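Local coordinates for protein botulinum neurotoxin type G (Clostridium botulinum, PDB 3MPP) that binds the surface of host nerve cells through its receptor-binding domain, so that its protease light chain can be translocated into the cytosol, at residues Tyr91-Gly102 with Ile176-Ile187; Tyr130-Asp138 with Ala272-Tyr280. The protein carries 4 engineered substitutions. All coordinates share one frame; numbering follows the deposited sequence.

How the contacts relate
Contact 1 lies inside the N-terminal half of the receptor-binding domain, whereas contact 2 joins that half to the C-terminal one; their centres are about 32 Å apart and their nearest atoms about 8 Å. Contact 1 pairs two neighbouring strands of one antiparallel sheet, with an apolar face turned into the sandwich interior and a polar, partly exposed end near the 98-101 turn. In contact 2 an irregular loop, Tyr130-Asp138, lies against strand 275-277 and its flanks, at the junction of the subdomains. Backbone bonds and hydrophobic side chains dominate contact 1, while contact 2 relies more on side-chain amides and two bridging waters. Both are partly buried, but contact 1 is the larger, 926 Å² against 491 Å².

Contact 1: Tyr91-Gly102 with Ile176-Ile187; sequences YTIISCIKNDSG and INSSNDIDFKLI
The carbonyl oxygen of Lys98 is gripped from opposite faces of its plane: Asn177 ND2 reaches Lys98 O at 3.0 Å, standing 51° out of that plane, while Ser101 N closes the type I' turn of Lys98-Ser101 from the other face. A second side chain ties the turn to the incoming segment. Ser101 OG lies anti to its own backbone nitrogen (chi1 172°), where it accepts a bond from Asn177 N at 2.8 Å; Ile117 O is a further partner of the same hydroxyl. Next to the turn, on strand 95-98, Cys96 SG rests 3.7 Å from Ser179 CB and also touches Ile182 CG1. Ser179 OG takes the amide of Asp181 in an ST turn.

Farther along, Ser95 and Asp183 exchange both backbone bonds of a hydrogen-bonded antiparallel pair, and Thr92 with Ile187 does the same. Between these pairs the register slips by one residue, at a classic beta bulge in which Ile93 and Ile94 both face Val105 of strand 103-108. On the inner face Ile94 lays CG2 over one face of the Phe184 ring, toward the rim, while CG1 approaches Phe184 CD1. This CG2 stands 4.3 Å from the ring centroid, 22° off the normal, as a CH-pi contact, and meets Ile182 CG2 at 3.8 Å. Phe201 of strand 195-204, in the facing sheet, packs edge-to-face with Phe184, closing the apolar layer from the other side. The pair belongs to one of the two facing antiparallel sheets of the concanavalin-like beta sandwich that forms the N-terminal receptor-binding subdomain.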
loop_
_atom_site.group_PDB
_atom_site.type_symbol
_atom_site.label_atom_id
_atom_site.label_comp_id
_atom_site.label_asym_id
_atom_site.label_seq_id
_atom_site.Cartn_x
_atom_site.Cartn_y
_atom_site.Cartn_z
ATOM N N TYR A 91 -4.880 5.916 -20.757
ATOM C CA TYR A 91 -6.226 5.365 -20.797
ATOM C C TYR A 91 -7.053 5.928 -19.658
ATOM O O TYR A 91 -6.556 6.131 -18.559
ATOM C CB TYR A 91 -6.208 3.827 -20.750
ATOM C CG TYR A 91 -5.441 3.239 -19.583
ATOM C CD1 TYR A 91 -6.086 2.913 -18.389
ATOM C CD2 TYR A 91 -4.072 3.014 -19.675
ATOM C CE1 TYR A 91 -5.375 2.369 -17.307
ATOM C CE2 TYR A 91 -3.356 2.480 -18.613
ATOM C CZ TYR A 91 -4.011 2.157 -17.437
ATOM O OH TYR A 91 -3.283 1.643 -16.399
ATOM N N THR A 92 -8.316 6.203 -19.952
ATOM C CA THR A 92 -9.251 6.697 -18.961
ATOM C C THR A 92 -9.614 5.543 -18.022
ATOM O O THR A 92 -9.654 4.377 -18.439
ATOM C CB THR A 92 -10.508 7.240 -19.673
ATOM O OG1 THR A 92 -10.097 8.229 -20.610
ATOM C CG2 THR A 92 -11.487 7.867 -18.694
ATOM N N ILE A 93 -9.838 5.859 -16.752
ATOM C CA ILE A 93 -10.318 4.865 -15.802
ATOM C C ILE A 93 -11.636 5.296 -15.170
ATOM O O ILE A 93 -12.474 4.460 -14.856
ATOM C CB ILE A 93 -9.292 4.555 -14.692
ATOM C CG1 ILE A 93 -8.892 5.814 -13.938
ATOM C CG2 ILE A 93 -8.050 3.869 -15.278
ATOM C CD1 ILE A 93 -8.141 5.509 -12.637
ATOM N N ILE A 94 -11.807 6.604 -14.981
ATOM C CA ILE A 94 -13.038 7.146 -14.415
ATOM C C ILE A 94 -13.419 8.410 -15.178
ATOM O O ILE A 94 -12.572 9.272 -15.419
ATOM C CB ILE A 94 -12.883 7.508 -12.924
ATOM C CG1 ILE A 94 -12.278 6.346 -12.128
ATOM C CG2 ILE A 94 -14.234 7.903 -12.334
ATOM C CD1 ILE A 94 -11.826 6.735 -10.718
ATOM N N SER A 95 -14.685 8.527 -15.565
ATOM C CA SER A 95 -15.108 9.701 -16.311
ATOM C C SER A 95 -16.540 10.109 -16.014
ATOM O O SER A 95 -17.381 9.281 -15.656
ATOM C CB SER A 95 -14.952 9.470 -17.811
ATOM O OG SER A 95 -16.001 8.656 -18.303
ATOM N N CYS A 96 -16.792 11.404 -16.175
ATOM C CA CYS A 96 -18.109 11.993 -16.029
ATOM C C CYS A 96 -18.239 13.016 -17.152
ATOM O O CYS A 96 -17.909 14.192 -16.985
ATOM C CB CYS A 96 -18.221 12.674 -14.669
ATOM S SG CYS A 96 -19.877 13.208 -14.212
ATOM N N ILE A 97 -18.722 12.551 -18.299
ATOM C CA ILE A 97 -18.612 13.292 -19.547
ATOM C C ILE A 97 -19.952 13.312 -20.261
ATOM O O ILE A 97 -20.710 12.346 -20.207
ATOM C CB ILE A 97 -17.592 12.625 -20.492
ATOM C CG1 ILE A 97 -16.187 12.605 -19.866
ATOM C CG2 ILE A 97 -17.606 13.293 -21.877
ATOM C CD1 ILE A 97 -15.434 13.909 -19.987
ATOM N N LYS A 98 -20.234 14.417 -20.936
ATOM C CA LYS A 98 -21.462 14.559 -21.694
ATOM C C LYS A 98 -21.203 15.517 -22.841
ATOM O O LYS A 98 -20.679 16.611 -22.632
ATOM C CB LYS A 98 -22.564 15.095 -20.786
ATOM C CG LYS A 98 -23.864 15.415 -21.483
ATOM C CD LYS A 98 -24.801 16.079 -20.499
ATOM C CE LYS A 98 -26.011 16.658 -21.183
ATOM N NZ LYS A 98 -26.636 17.691 -20.315
ATOM N N ASN A 99 -21.563 15.102 -24.052
ATOM C CA ASN A 99 -21.261 15.883 -25.244
ATOM C C ASN A 99 -19.777 16.260 -25.287
ATOM O O ASN A 99 -19.418 17.403 -25.601
ATOM C CB ASN A 99 -22.127 17.143 -25.297
ATOM C CG ASN A 99 -23.614 16.837 -25.228
ATOM O OD1 ASN A 99 -24.169 16.187 -26.114
ATOM N ND2 ASN A 99 -24.269 17.323 -24.177
ATOM N N ASP A 100 -18.927 15.296 -24.940
ATOM C CA ASP A 100 -17.476 15.468 -24.993
ATOM C C ASP A 100 -16.941 16.431 -23.937
ATOM O O ASP A 100 -15.773 16.813 -23.978
ATOM C CB ASP A 100 -17.042 15.927 -26.387
ATOM C CG ASP A 100 -17.282 14.876 -27.440
ATOM O OD1 ASP A 100 -17.019 13.691 -27.154
ATOM O OD2 ASP A 100 -17.730 15.230 -28.553
ATOM N N SER A 101 -17.794 16.815 -22.993
ATOM C CA SER A 101 -17.406 17.758 -21.947
ATOM C C SER A 101 -17.704 17.232 -20.540
ATOM O O SER A 101 -18.763 16.653 -20.290
ATOM C CB SER A 101 -18.097 19.104 -22.158
ATOM O OG SER A 101 -17.874 19.962 -21.054
ATOM N N GLY A 102 -16.759 17.447 -19.625
ATOM C CA GLY A 102 -16.887 16.991 -18.253
ATOM C C GLY A 102 -15.512 16.793 -17.653
ATOM O O GLY A 102 -14.599 17.562 -17.954
ATOM N N ILE A 176 -17.960 23.689 -18.526
ATOM C CA ILE A 176 -17.758 22.246 -18.398
ATOM C C ILE A 176 -19.062 21.537 -18.042
ATOM O O ILE A 176 -19.625 21.754 -16.965
ATOM C CB ILE A 176 -16.715 21.902 -17.311
ATOM C CG1 ILE A 176 -15.520 22.857 -17.374
ATOM C CG2 ILE A 176 -16.262 20.450 -17.448
ATOM C CD1 ILE A 176 -14.673 22.703 -18.617
ATOM N N ASN A 177 -19.529 20.683 -18.947
ATOM C CA ASN A 177 -20.762 19.925 -18.736
ATOM C C ASN A 177 -20.718 19.007 -17.513
ATOM O O ASN A 177 -19.652 18.517 -17.122
ATOM C CB ASN A 177 -21.105 19.103 -19.982
ATOM C CG ASN A 177 -21.710 19.948 -21.094
ATOM O OD1 ASN A 177 -21.894 21.158 -20.944
ATOM N ND2 ASN A 177 -22.015 19.310 -22.220
ATOM N N SER A 178 -21.885 18.785 -16.915
ATOM C CA SER A 178 -22.016 17.838 -15.812
ATOM C C SER A 178 -22.872 16.658 -16.257
ATOM O O SER A 178 -23.922 16.842 -16.870
ATOM C CB SER A 178 -22.648 18.510 -14.594
ATOM O OG SER A 178 -24.009 18.816 -14.836
ATOM N N SER A 179 -22.421 15.446 -15.952
ATOM C CA SER A 179 -23.156 14.248 -16.344
ATOM C C SER A 179 -23.794 13.542 -15.147
ATOM O O SER A 179 -23.297 13.623 -14.022
ATOM C CB SER A 179 -22.242 13.286 -17.102
ATOM O OG SER A 179 -22.965 12.162 -17.575
ATOM N N ASN A 180 -24.906 12.857 -15.402
ATOM C CA ASN A 180 -25.586 12.070 -14.380
ATOM C C ASN A 180 -24.895 10.733 -14.142
ATOM O O ASN A 180 -25.110 10.085 -13.115
ATOM C CB ASN A 180 -27.043 11.821 -14.776
ATOM C CG ASN A 180 -27.862 13.092 -14.821
ATOM O OD1 ASN A 180 -27.789 13.925 -13.916
ATOM N ND2 ASN A 180 -28.657 13.245 -15.873
ATOM N N ASP A 181 -24.073 10.317 -15.098
ATOM C CA ASP A 181 -23.379 9.038 -14.989
ATOM C C ASP A 181 -21.894 9.192 -14.706
ATOM O O ASP A 181 -21.220 10.050 -15.285
ATOM C CB ASP A 181 -23.557 8.225 -16.271
ATOM C CG ASP A 181 -24.947 7.648 -16.405
ATOM O OD1 ASP A 181 -25.709 7.703 -15.417
ATOM O OD2 ASP A 181 -25.275 7.137 -17.496
ATOM N N ILE A 182 -21.388 8.356 -13.805
ATOM C CA ILE A 182 -19.952 8.204 -13.654
ATOM C C ILE A 182 -19.590 6.797 -14.092
ATOM O O ILE A 182 -20.082 5.819 -13.526
ATOM C CB ILE A 182 -19.492 8.443 -12.209
ATOM C CG1 ILE A 182 -19.811 9.886 -11.798
ATOM C CG2 ILE A 182 -17.986 8.127 -12.069
ATOM C CD1 ILE A 182 -19.533 10.203 -10.350
ATOM N N ASP A 183 -18.746 6.696 -15.116
ATOM C CA ASP A 183 -18.334 5.396 -15.632
ATOM C C ASP A 183 -16.961 5.003 -15.118
ATOM O O ASP A 183 -15.982 5.725 -15.317
ATOM C CB ASP A 183 -18.296 5.392 -17.152
ATOM C CG ASP A 183 -19.677 5.320 -17.776
ATOM O OD1 ASP A 183 -20.676 5.228 -17.028
ATOM O OD2 ASP A 183 -19.754 5.358 -19.022
ATOM N N PHE A 184 -16.903 3.837 -14.484
ATOM C CA PHE A 184 -15.640 3.236 -14.073
ATOM C C PHE A 184 -15.321 2.154 -15.082
ATOM O O PHE A 184 -16.042 1.144 -15.178
ATOM C CB PHE A 184 -15.766 2.656 -12.672
ATOM C CG PHE A 184 -16.099 3.682 -11.629
ATOM C CD1 PHE A 184 -15.124 4.154 -10.768
ATOM C CD2 PHE A 184 -17.386 4.184 -11.520
ATOM C CE1 PHE A 184 -15.427 5.103 -9.803
ATOM C CE2 PHE A 184 -17.701 5.139 -10.554
ATOM C CZ PHE A 184 -16.718 5.598 -9.700
ATOM N N LYS A 185 -14.263 2.377 -15.857
ATOM C CA LYS A 185 -13.982 1.536 -17.013
ATOM C C LYS A 185 -12.683 1.972 -17.677
ATOM O O LYS A 185 -12.403 3.158 -17.753
ATOM C CB LYS A 185 -15.138 1.684 -18.014
ATOM C CG LYS A 185 -15.051 0.825 -19.240
ATOM C CD LYS A 185 -16.192 1.170 -20.198
ATOM C CE LYS A 185 -16.304 0.156 -21.327
ATOM N NZ LYS A 185 -17.595 0.298 -22.058
ATOM N N LEU A 186 -11.892 1.014 -18.151
ATOM C CA LEU A 186 -10.687 1.330 -18.914
ATOM C C LEU A 186 -11.056 1.737 -20.334
ATOM O O LEU A 186 -11.660 0.955 -21.057
ATOM C CB LEU A 186 -9.738 0.128 -18.967
ATOM C CG LEU A 186 -8.782 -0.093 -17.778
ATOM C CD1 LEU A 186 -9.496 -0.054 -16.428
ATOM C CD2 LEU A 186 -8.025 -1.420 -17.950
ATOM N N ILE A 187 -10.689 2.955 -20.731
ATOM C CA ILE A 187 -10.923 3.417 -22.103
ATOM C C ILE A 187 -9.609 3.689 -22.819
ATOM O O ILE A 187 -8.780 4.456 -22.317
ATOM C CB ILE A 187 -11.747 4.733 -22.139
ATOM C CG1 ILE A 187 -12.969 4.655 -21.211
ATOM C CG2 ILE A 187 -12.150 5.077 -23.582
ATOM C CD1 ILE A 187 -13.917 3.525 -21.532
#

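Contact 2: Tyr130-Asp138 with Ala272-Tyr280; sequences YSIKDNISD and AAINYQNLY
Backbone bonds join the irregular loop to strand 275-277, Asn275 N to Ile132 O at 3.1 Å and Gln277 N to Asn135 O at 3.0 Å, each donor in the acceptor's carbonyl plane, on a lone pair. Between them the Asn275 amide reaches across. Its ND2 gives one hydrogen to Lys133 O at 2.9 Å and another to Asn135 OD1 at 3.1 Å, each time from above the acceptor's carbonyl plane; both acceptors lie within 8° of the Asn275 amide plane, which fixes its rotation. A chi1 of 165° sets Asn275 CG opposite its own nitrogen, bringing the amide between Lys133 and Asn135.

Asn135 also stacks its amide on that of Gln277, the planes 13° apart and Asn135 CG 3.5 Å from Gln277 CD, while Gln277 OE1 is held by Asn249. At one end Ile132 CD1 meets Ile274 CG2 at 3.5 Å, the chains crossing near a right angle; at the other, Ile136 CD1 approaches Leu279 CD2. One water bridges Asn135 O and Gln277 O, a second Asn135 OD1 and Asn275 OD1. With amides and waters between two small apolar contacts, the N- and C-terminal subdomains are joined here chiefly by directional, uncharged hydrogen bonds.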
loop_
_atom_site.group_PDB
_atom_site.type_symbol
_atom_site.label_atom_id
_atom_site.label_comp_id
_atom_site.label_asym_id
_atom_site.label_seq_id
_atom_site.Cartn_x
_atom_site.Cartn_y
_atom_site.Cartn_z
ATOM N N TYR A 130 4.945 9.563 -10.196
ATOM C CA TYR A 130 5.913 8.954 -9.285
ATOM C C TYR A 130 7.032 8.292 -10.086
ATOM O O TYR A 130 6.839 7.895 -11.235
ATOM C CB TYR A 130 5.249 7.948 -8.324
ATOM C CG TYR A 130 4.372 6.927 -9.009
ATOM C CD1 TYR A 130 4.920 5.788 -9.588
ATOM C CD2 TYR A 130 2.998 7.109 -9.089
ATOM C CE1 TYR A 130 4.124 4.850 -10.228
ATOM C CE2 TYR A 130 2.198 6.187 -9.724
ATOM C CZ TYR A 130 2.767 5.055 -10.293
ATOM O OH TYR A 130 1.967 4.131 -10.923
ATOM N N SER A 131 8.207 8.188 -9.477
ATOM C CA SER A 131 9.378 7.634 -10.155
ATOM C C SER A 131 9.218 6.155 -10.498
ATOM O O SER A 131 8.557 5.408 -9.781
ATOM C CB SER A 131 10.628 7.815 -9.282
ATOM O OG SER A 131 11.768 7.241 -9.896
ATOM N N ILE A 132 9.831 5.738 -11.599
ATOM C CA ILE A 132 9.960 4.323 -11.894
ATOM C C ILE A 132 11.439 3.961 -11.951
ATOM O O ILE A 132 11.833 2.994 -12.603
ATOM C CB ILE A 132 9.249 3.949 -13.216
ATOM C CG1 ILE A 132 9.729 4.843 -14.363
ATOM C CG2 ILE A 132 7.746 4.093 -13.059
ATOM C CD1 ILE A 132 9.051 4.513 -15.680
ATOM N N LYS A 133 12.260 4.740 -11.255
ATOM C CA LYS A 133 13.692 4.462 -11.221
ATOM C C LYS A 133 14.231 4.280 -9.804
ATOM O O LYS A 133 15.418 4.026 -9.621
ATOM C CB LYS A 133 14.476 5.559 -11.952
ATOM C CG LYS A 133 14.111 5.672 -13.427
ATOM C CD LYS A 133 14.712 6.930 -14.048
ATOM C CE LYS A 133 14.319 7.066 -15.514
ATOM N NZ LYS A 133 14.764 8.382 -16.075
ATOM N N ASP A 134 13.366 4.403 -8.806
ATOM C CA ASP A 134 13.816 4.278 -7.419
ATOM C C ASP A 134 13.959 2.812 -7.035
ATOM O O ASP A 134 13.175 1.972 -7.469
ATOM C CB ASP A 134 12.855 4.988 -6.463
ATOM C CG ASP A 134 12.951 6.511 -6.555
ATOM O OD1 ASP A 134 13.890 7.027 -7.201
ATOM O OD2 ASP A 134 12.080 7.190 -5.985
ATOM N N ASN A 135 14.958 2.512 -6.215
ATOM C CA ASN A 135 15.122 1.155 -5.718
ATOM C C ASN A 135 13.853 0.642 -5.053
ATOM O O ASN A 135 13.484 -0.513 -5.238
ATOM C CB ASN A 135 16.297 1.074 -4.748
ATOM C CG ASN A 135 17.630 1.231 -5.448
ATOM O OD1 ASN A 135 17.814 0.748 -6.568
ATOM N ND2 ASN A 135 18.563 1.903 -4.798
ATOM N N ILE A 136 13.211 1.503 -4.259
ATOM C CA ILE A 136 11.983 1.146 -3.559
ATOM C C ILE A 136 10.950 2.254 -3.749
ATOM O O ILE A 136 11.237 3.426 -3.537
ATOM C CB ILE A 136 12.234 0.924 -2.025
ATOM C CG1 ILE A 136 13.340 -0.109 -1.783
ATOM C CG2 ILE A 136 10.952 0.509 -1.302
ATOM C CD1 ILE A 136 12.925 -1.556 -2.041
ATOM N N SER A 137 9.743 1.878 -4.147
ATOM C CA SER A 137 8.704 2.849 -4.447
ATOM C C SER A 137 7.574 2.817 -3.417
ATOM O O SER A 137 7.101 1.748 -3.060
ATOM C CB SER A 137 8.112 2.536 -5.821
ATOM O OG SER A 137 6.956 3.320 -6.048
ATOM N N ASP A 138 7.126 3.990 -2.969
ATOM C CA ASP A 138 5.956 4.096 -2.103
ATOM C C ASP A 138 4.655 3.999 -2.910
ATOM O O ASP A 138 3.563 4.059 -2.340
ATOM C CB ASP A 138 5.950 5.447 -1.377
ATOM C CG ASP A 138 7.159 5.642 -0.456
ATOM O OD1 ASP A 138 7.979 4.719 -0.314
ATOM O OD2 ASP A 138 7.281 6.736 0.123
ATOM N N ALA A 272 16.880 0.850 -19.839
ATOM C CA ALA A 272 16.963 2.255 -20.218
ATOM C C ALA A 272 15.957 3.121 -19.462
ATOM O O ALA A 272 16.251 4.261 -19.101
ATOM C CB ALA A 272 16.785 2.420 -21.728
ATOM N N ALA A 273 14.773 2.574 -19.214
ATOM C CA ALA A 273 13.670 3.377 -18.710
ATOM C C ALA A 273 13.419 3.205 -17.225
ATOM O O ALA A 273 12.848 4.089 -16.595
ATOM C CB ALA A 273 12.399 3.064 -19.485
ATOM N N ILE A 274 13.821 2.071 -16.662
ATOM C CA ILE A 274 13.409 1.765 -15.294
ATOM C C ILE A 274 14.505 1.129 -14.438
ATOM O O ILE A 274 15.524 0.654 -14.940
ATOM C CB ILE A 274 12.143 0.864 -15.275
ATOM C CG1 ILE A 274 12.400 -0.451 -16.010
ATOM C CG2 ILE A 274 10.954 1.576 -15.896
ATOM C CD1 ILE A 274 12.899 -1.558 -15.101
ATOM N N ASN A 275 14.269 1.131 -13.136
ATOM C CA ASN A 275 15.153 0.470 -12.178
ATOM C C ASN A 275 14.383 0.172 -10.916
ATOM O O ASN A 275 13.604 1.012 -10.446
ATOM C CB ASN A 275 16.342 1.367 -11.822
ATOM C CG ASN A 275 17.078 0.877 -10.589
ATOM O OD1 ASN A 275 17.811 -0.111 -10.645
ATOM N ND2 ASN A 275 16.863 1.548 -9.461
ATOM N N TYR A 276 14.592 -1.023 -10.369
ATOM C CA TYR A 276 13.994 -1.411 -9.097
ATOM C C TYR A 276 14.828 -2.480 -8.421
ATOM O O TYR A 276 15.492 -3.269 -9.090
ATOM C CB TYR A 276 12.568 -1.963 -9.287
ATOM C CG TYR A 276 12.481 -3.239 -10.098
ATOM C CD1 TYR A 276 12.514 -4.485 -9.485
ATOM C CD2 TYR A 276 12.334 -3.193 -11.492
ATOM C CE1 TYR A 276 12.423 -5.667 -10.233
ATOM C CE2 TYR A 276 12.243 -4.363 -12.245
ATOM C CZ TYR A 276 12.289 -5.593 -11.611
ATOM O OH TYR A 276 12.199 -6.744 -12.360
ATOM N N GLN A 277 14.757 -2.531 -7.095
ATOM C CA GLN A 277 15.339 -3.648 -6.365
ATOM C C GLN A 277 14.308 -4.737 -6.146
ATOM O O GLN A 277 13.130 -4.445 -5.945
ATOM C CB GLN A 277 15.939 -3.178 -5.037
ATOM C CG GLN A 277 17.288 -2.466 -5.250
ATOM C CD GLN A 277 17.872 -1.956 -3.957
ATOM O OE1 GLN A 277 17.152 -1.756 -2.974
ATOM N NE2 GLN A 277 19.178 -1.727 -3.949
ATOM N N ASN A 278 14.755 -5.991 -6.203
ATOM C CA ASN A 278 13.886 -7.145 -5.933
ATOM C C ASN A 278 13.394 -7.218 -4.483
ATOM O O ASN A 278 14.121 -6.856 -3.562
ATOM C CB ASN A 278 14.620 -8.441 -6.302
ATOM C CG ASN A 278 14.771 -8.597 -7.791
ATOM O OD1 ASN A 278 15.880 -8.744 -8.321
ATOM N ND2 ASN A 278 13.653 -8.527 -8.486
ATOM N N LEU A 279 12.166 -7.711 -4.313
ATOM C CA LEU A 279 11.443 -7.755 -3.044
ATOM C C LEU A 279 11.288 -9.161 -2.506
ATOM O O LEU A 279 11.233 -9.383 -1.288
ATOM C CB LEU A 279 10.028 -7.192 -3.241
ATOM C CG LEU A 279 9.982 -5.752 -3.756
ATOM C CD1 LEU A 279 8.548 -5.261 -3.807
ATOM C CD2 LEU A 279 10.831 -4.850 -2.846
ATOM N N TYR A 280 11.165 -10.120 -3.412
ATOM C CA TYR A 280 10.941 -11.485 -2.987
ATOM C C TYR A 280 12.269 -12.193 -2.724
ATOM O O TYR A 280 12.665 -13.063 -3.484
ATOM C CB TYR A 280 10.146 -12.241 -4.041
ATOM C CG TYR A 280 8.877 -11.563 -4.473
ATOM C CD1 TYR A 280 8.069 -10.907 -3.558
ATOM C CD2 TYR A 280 8.443 -11.643 -5.794
ATOM C CE1 TYR A 280 6.865 -10.320 -3.957
ATOM C CE2 TYR A 280 7.256 -11.057 -6.194
ATOM C CZ TYR A 280 6.472 -10.398 -5.273
ATOM O OH TYR A 280 5.288 -9.812 -5.688
HETATM O O HOH W 1 11.429 -2.142 -5.549
HETATM O O HOH W 2 19.808 -0.450 -8.519
#